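PDB 2Q35: CurF from Lyngbya majuscula, which probably catalyses, through its crotonase-fold ECH2 domain, a decarboxylation step in polyketide chain beta-branching. Local coordinates for residues L106-S118 against V135-G147. The protein carries 1 engineered substitution. Sequence-based numbering, arbitrary orientation.
Sequences LLLGLYADFVVFS and VGATSLILREKLG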
loop_
_atom_site.group_PDB
_atom_site.type_symbol
_atom_site.label_atom_id
_atom_site.label_comp_id
_atom_site.label_asym_id
_atom_site.label_seq_id
_atom_site.Cartn_x
_atom_site.Cartn_y
_atom_site.Cartn_z
ATOM N N LEU A 106 -13.383 -12.305 10.620
ATOM C CA LEU A 106 -12.621 -11.786 9.480
ATOM C C LEU A 106 -11.182 -11.551 9.951
ATOM O O LEU A 106 -10.240 -11.881 9.242
ATOM C CB LEU A 106 -13.234 -10.490 8.918
ATOM C CG LEU A 106 -12.435 -9.773 7.837
ATOM C CD1 LEU A 106 -12.240 -10.690 6.625
ATOM C CD2 LEU A 106 -13.091 -8.420 7.424
ATOM N N LEU A 107 -11.017 -10.971 11.138
ATOM C CA LEU A 107 -9.650 -10.747 11.647
ATOM C C LEU A 107 -8.875 -12.032 11.824
ATOM O O LEU A 107 -7.690 -12.080 11.513
ATOM C CB LEU A 107 -9.657 -9.935 12.947
ATOM C CG LEU A 107 -9.704 -8.411 12.723
ATOM C CD1 LEU A 107 -8.370 -7.938 12.113
ATOM C CD2 LEU A 107 -10.886 -7.943 11.866
ATOM N N LEU A 108 -9.552 -13.088 12.291
ATOM C CA LEU A 108 -8.931 -14.395 12.450
ATOM C C LEU A 108 -8.250 -14.828 11.170
ATOM O O LEU A 108 -7.104 -15.287 11.171
ATOM C CB LEU A 108 -9.984 -15.434 12.814
ATOM C CG LEU A 108 -9.399 -16.823 13.133
ATOM C CD1 LEU A 108 -8.658 -16.802 14.477
ATOM C CD2 LEU A 108 -10.482 -17.884 13.168
ATOM N N GLY A 109 -8.963 -14.700 10.040
ATOM C CA GLY A 109 -8.308 -15.029 8.790
ATOM C C GLY A 109 -7.199 -14.071 8.417
ATOM O O GLY A 109 -6.165 -14.485 7.879
ATOM N N LEU A 110 -7.404 -12.779 8.655
ATOM C CA LEU A 110 -6.435 -11.781 8.220
ATOM C C LEU A 110 -5.141 -11.798 9.045
ATOM O O LEU A 110 -4.149 -11.177 8.630
ATOM C CB LEU A 110 -7.048 -10.367 8.208
ATOM C CG LEU A 110 -8.117 -10.123 7.149
ATOM C CD1 LEU A 110 -8.697 -8.723 7.349
ATOM C CD2 LEU A 110 -7.531 -10.238 5.764
ATOM N N TYR A 111 -5.158 -12.525 10.162
ATOM C CA TYR A 111 -3.936 -12.682 10.999
ATOM C C TYR A 111 -3.001 -13.654 10.271
ATOM O O TYR A 111 -1.799 -13.693 10.543
ATOM C CB TYR A 111 -4.235 -13.248 12.393
ATOM C CG TYR A 111 -4.985 -12.330 13.345
ATOM C CD1 TYR A 111 -4.761 -10.948 13.365
ATOM C CD2 TYR A 111 -5.910 -12.872 14.248
ATOM C CE1 TYR A 111 -5.484 -10.109 14.273
ATOM C CE2 TYR A 111 -6.611 -12.070 15.144
ATOM C CZ TYR A 111 -6.394 -10.695 15.155
ATOM O OH TYR A 111 -7.115 -9.911 16.042
ATOM N N ALA A 112 -3.551 -14.427 9.315
ATOM C CA ALA A 112 -2.743 -15.431 8.605
ATOM C C ALA A 112 -1.769 -14.779 7.618
ATOM O O ALA A 112 -1.845 -13.590 7.306
ATOM C CB ALA A 112 -3.647 -16.453 7.864
ATOM N N ASP A 113 -0.832 -15.575 7.126
ATOM C CA ASP A 113 0.178 -15.040 6.231
ATOM C C ASP A 113 -0.335 -14.854 4.818
ATOM O O ASP A 113 0.084 -13.930 4.107
ATOM C CB ASP A 113 1.397 -15.942 6.253
ATOM C CG ASP A 113 1.912 -16.134 7.665
ATOM O OD1 ASP A 113 2.501 -15.178 8.243
ATOM O OD2 ASP A 113 1.651 -17.203 8.239
ATOM N N PHE A 114 -1.255 -15.728 4.431
ATOM C CA PHE A 114 -1.929 -15.661 3.129
ATOM C C PHE A 114 -3.422 -15.839 3.358
ATOM O O PHE A 114 -3.830 -16.487 4.327
ATOM C CB PHE A 114 -1.438 -16.805 2.263
ATOM C CG PHE A 114 0.024 -16.707 1.921
ATOM C CD1 PHE A 114 0.978 -17.328 2.728
ATOM C CD2 PHE A 114 0.444 -15.990 0.810
ATOM C CE1 PHE A 114 2.329 -17.224 2.420
ATOM C CE2 PHE A 114 1.787 -15.907 0.482
ATOM C CZ PHE A 114 2.724 -16.498 1.304
ATOM N N VAL A 115 -4.247 -15.262 2.473
ATOM C CA VAL A 115 -5.693 -15.283 2.691
ATOM C C VAL A 115 -6.332 -15.505 1.321
ATOM O O VAL A 115 -5.886 -14.928 0.320
ATOM C CB VAL A 115 -6.207 -13.963 3.290
ATOM C CG1 VAL A 115 -7.687 -14.039 3.618
ATOM C CG2 VAL A 115 -5.398 -13.599 4.579
ATOM N N VAL A 116 -7.348 -16.367 1.293
ATOM C CA VAL A 116 -8.142 -16.603 0.054
ATOM C C VAL A 116 -9.611 -16.374 0.413
ATOM O O VAL A 116 -10.110 -16.887 1.434
ATOM C CB VAL A 116 -7.978 -18.034 -0.495
ATOM C CG1 VAL A 116 -8.677 -18.149 -1.877
ATOM C CG2 VAL A 116 -6.503 -18.414 -0.626
ATOM N N PHE A 117 -10.326 -15.617 -0.441
ATOM C CA PHE A 117 -11.713 -15.232 -0.165
ATOM C C PHE A 117 -12.596 -15.945 -1.188
ATOM O O PHE A 117 -12.102 -16.264 -2.278
ATOM C CB PHE A 117 -11.938 -13.735 -0.420
ATOM C CG PHE A 117 -11.338 -12.823 0.622
ATOM C CD1 PHE A 117 -12.163 -12.138 1.499
ATOM C CD2 PHE A 117 -9.977 -12.599 0.647
ATOM C CE1 PHE A 117 -11.606 -11.256 2.478
ATOM C CE2 PHE A 117 -9.418 -11.743 1.604
ATOM C CZ PHE A 117 -10.246 -11.075 2.509
ATOM N N SER A 118 -13.850 -16.186 -0.803
ATOM C CA SER A 118 -14.899 -16.738 -1.704
ATOM C C SER A 118 -15.651 -15.593 -2.377
ATOM O O SER A 118 -16.097 -14.643 -1.725
ATOM C CB SER A 118 -15.873 -17.584 -0.873
ATOM O OG SER A 118 -17.147 -17.722 -1.520
ATOM N N VAL A 135 -12.083 -4.125 17.991
ATOM C CA VAL A 135 -11.075 -4.746 18.845
ATOM C C VAL A 135 -10.222 -5.682 17.999
ATOM O O VAL A 135 -10.580 -6.033 16.863
ATOM C CB VAL A 135 -11.704 -5.547 20.032
ATOM C CG1 VAL A 135 -12.401 -4.605 20.963
ATOM C CG2 VAL A 135 -12.697 -6.587 19.510
ATOM N N GLY A 136 -9.072 -6.071 18.520
ATOM C CA GLY A 136 -8.258 -7.077 17.837
ATOM C C GLY A 136 -7.176 -6.531 16.929
ATOM O O GLY A 136 -6.577 -7.295 16.158
ATOM N N ALA A 137 -6.852 -5.239 17.086
ATOM C CA ALA A 137 -5.921 -4.546 16.185
ATOM C C ALA A 137 -6.489 -4.568 14.771
ATOM O O ALA A 137 -5.770 -4.822 13.784
ATOM C CB ALA A 137 -4.501 -5.173 16.220
ATOM N N THR A 138 -7.787 -4.307 14.685
ATOM C CA THR A 138 -8.493 -4.276 13.390
ATOM C C THR A 138 -7.881 -3.269 12.425
ATOM O O THR A 138 -7.657 -3.584 11.240
ATOM C CB THR A 138 -10.001 -3.972 13.587
ATOM O OG1 THR A 138 -10.619 -5.095 14.212
ATOM C CG2 THR A 138 -10.704 -3.733 12.252
ATOM N N SER A 139 -7.660 -2.046 12.894
ATOM C CA SER A 139 -7.161 -1.017 11.995
ATOM C C SER A 139 -5.730 -1.336 11.539
ATOM O O SER A 139 -5.397 -1.188 10.364
ATOM C CB SER A 139 -7.287 0.374 12.618
ATOM O OG SER A 139 -6.309 0.638 13.606
ATOM N N LEU A 140 -4.892 -1.808 12.464
ATOM C CA LEU A 140 -3.534 -2.177 12.099
ATOM C C LEU A 140 -3.546 -3.227 10.992
ATOM O O LEU A 140 -2.927 -3.052 9.936
ATOM C CB LEU A 140 -2.770 -2.722 13.318
ATOM C CG LEU A 140 -1.328 -3.199 13.063
ATOM C CD1 LEU A 140 -0.406 -2.030 12.763
ATOM C CD2 LEU A 140 -0.785 -3.987 14.250
ATOM N N ILE A 141 -4.257 -4.313 11.247
ATOM C CA ILE A 141 -4.233 -5.464 10.342
ATOM C C ILE A 141 -4.954 -5.150 9.024
ATOM O O ILE A 141 -4.424 -5.452 7.949
ATOM C CB ILE A 141 -4.781 -6.720 11.044
ATOM C CG1 ILE A 141 -3.822 -7.180 12.151
ATOM C CG2 ILE A 141 -4.964 -7.870 10.054
ATOM C CD1 ILE A 141 -2.430 -7.745 11.655
ATOM N N LEU A 142 -6.127 -4.517 9.082
ATOM C CA LEU A 142 -6.812 -4.221 7.810
ATOM C C LEU A 142 -6.055 -3.254 6.915
ATOM O O LEU A 142 -6.013 -3.444 5.696
ATOM C CB LEU A 142 -8.224 -3.699 8.063
ATOM C CG LEU A 142 -9.253 -4.813 7.886
ATOM C CD1 LEU A 142 -9.280 -5.769 9.089
ATOM C CD2 LEU A 142 -10.622 -4.196 7.598
ATOM N N ARG A 143 -5.461 -2.218 7.494
ATOM C CA ARG A 143 -4.708 -1.259 6.692
ATOM C C ARG A 143 -3.494 -1.925 6.067
ATOM O O ARG A 143 -3.187 -1.684 4.900
ATOM C CB ARG A 143 -4.321 -0.012 7.499
ATOM C CG ARG A 143 -5.553 0.761 7.911
ATOM C CD ARG A 143 -5.312 2.223 8.178
ATOM N NE ARG A 143 -4.852 2.477 9.536
ATOM C CZ ARG A 143 -4.863 3.685 10.099
ATOM N NH1 ARG A 143 -5.324 4.727 9.419
ATOM N NH2 ARG A 143 -4.416 3.855 11.336
ATOM N N GLU A 144 -2.819 -2.781 6.831
ATOM C CA GLU A 144 -1.654 -3.485 6.309
ATOM C C GLU A 144 -2.033 -4.415 5.169
ATOM O O GLU A 144 -1.357 -4.436 4.145
ATOM C CB GLU A 144 -0.907 -4.240 7.422
ATOM C CG GLU A 144 0.230 -5.156 6.932
ATOM C CD GLU A 144 1.510 -4.404 6.558
ATOM O OE1 GLU A 144 1.554 -3.152 6.663
ATOM O OE2 GLU A 144 2.485 -5.086 6.148
ATOM N N LYS A 145 -3.135 -5.129 5.317
ATOM C CA LYS A 145 -3.409 -6.243 4.416
ATOM C C LYS A 145 -4.431 -5.996 3.325
ATOM O O LYS A 145 -4.282 -6.546 2.226
ATOM C CB LYS A 145 -3.749 -7.486 5.204
ATOM C CG LYS A 145 -2.683 -7.778 6.247
ATOM C CD LYS A 145 -2.632 -9.228 6.538
ATOM C CE LYS A 145 -1.575 -9.504 7.593
ATOM N NZ LYS A 145 -1.453 -10.973 7.728
ATOM N N LEU A 146 -5.448 -5.179 3.604
ATOM C CA LEU A 146 -6.444 -4.843 2.563
ATOM C C LEU A 146 -6.151 -3.513 1.879
ATOM O O LEU A 146 -6.726 -3.217 0.830
ATOM C CB LEU A 146 -7.864 -4.806 3.133
ATOM C CG LEU A 146 -8.379 -6.003 3.923
ATOM C CD1 LEU A 146 -9.845 -5.798 4.285
ATOM C CD2 LEU A 146 -8.178 -7.319 3.162
ATOM N N GLY A 147 -5.279 -2.711 2.481
ATOM C CA GLY A 147 -4.998 -1.351 2.016
ATOM C C GLY A 147 -5.802 -0.332 2.798
ATOM O O GLY A 147 -6.905 -0.634 3.243
HETATM O O HOH W 1 -0.585 -11.194 10.776
HETATM O O HOH W 2 0.054 -11.354 5.480
HETATM O O HOH W 3 1.802 -12.091 7.824
#
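L107 and L110 pack against I141, L142 and L146 in a buried helix-helix contact of the crotonase fold, where the 106-110 part of helix 104-110 crosses helix 138-146 at 55°, the segment axes approaching to 10.4 Å. Here an apolar centre of leucines and I141 is joined by polar contacts from Y111 to G136 and from K145 to L110. At the centre, L110 CD1 presses on L142 CD1 at 3.5 Å, a tight pair of methyls whose side chains cross at about a right angle, while L110 CD2 reaches L146 CD2. L107 CD2 sits against T138 OG1 and L142 CD1, while its CD1 meets L142 CD1 and I141 CB.

One link is the hydroxyl of Y111, which donates in the carbonyl plane to a lone pair of G136 O at 2.7 Å (C=O...donor angle 122°). With CG anti to its own carbonyl carbon (chi1 -70°), the ring end turns to the loop before helix 138-146 although its CB starts away from it, and I141 CG1 of that helix lies at the ring edge. A phenylalanine here would probably leave G136 O without its hydroxyl partner. The other link is K145, whose chain, extended beyond CG, carries NZ to a hydrogen bond with L110 O (2.9 Å). Two waters accept from NZ and donate to Y111 O and D113 O, tying the amine to the turn between helix and strand; NZ also lies 2.7 Å from A112 O.

Beyond that turn, strand 114-118 runs parallel to strand 93-97 in the main sheet, and F117 comes near L146. Helix 148-157 packs on L142 and L146, E222 of helix 197-230 binds the backbone N of T138 and S139, and Y156 of a second subunit meets F114 edge-to-face.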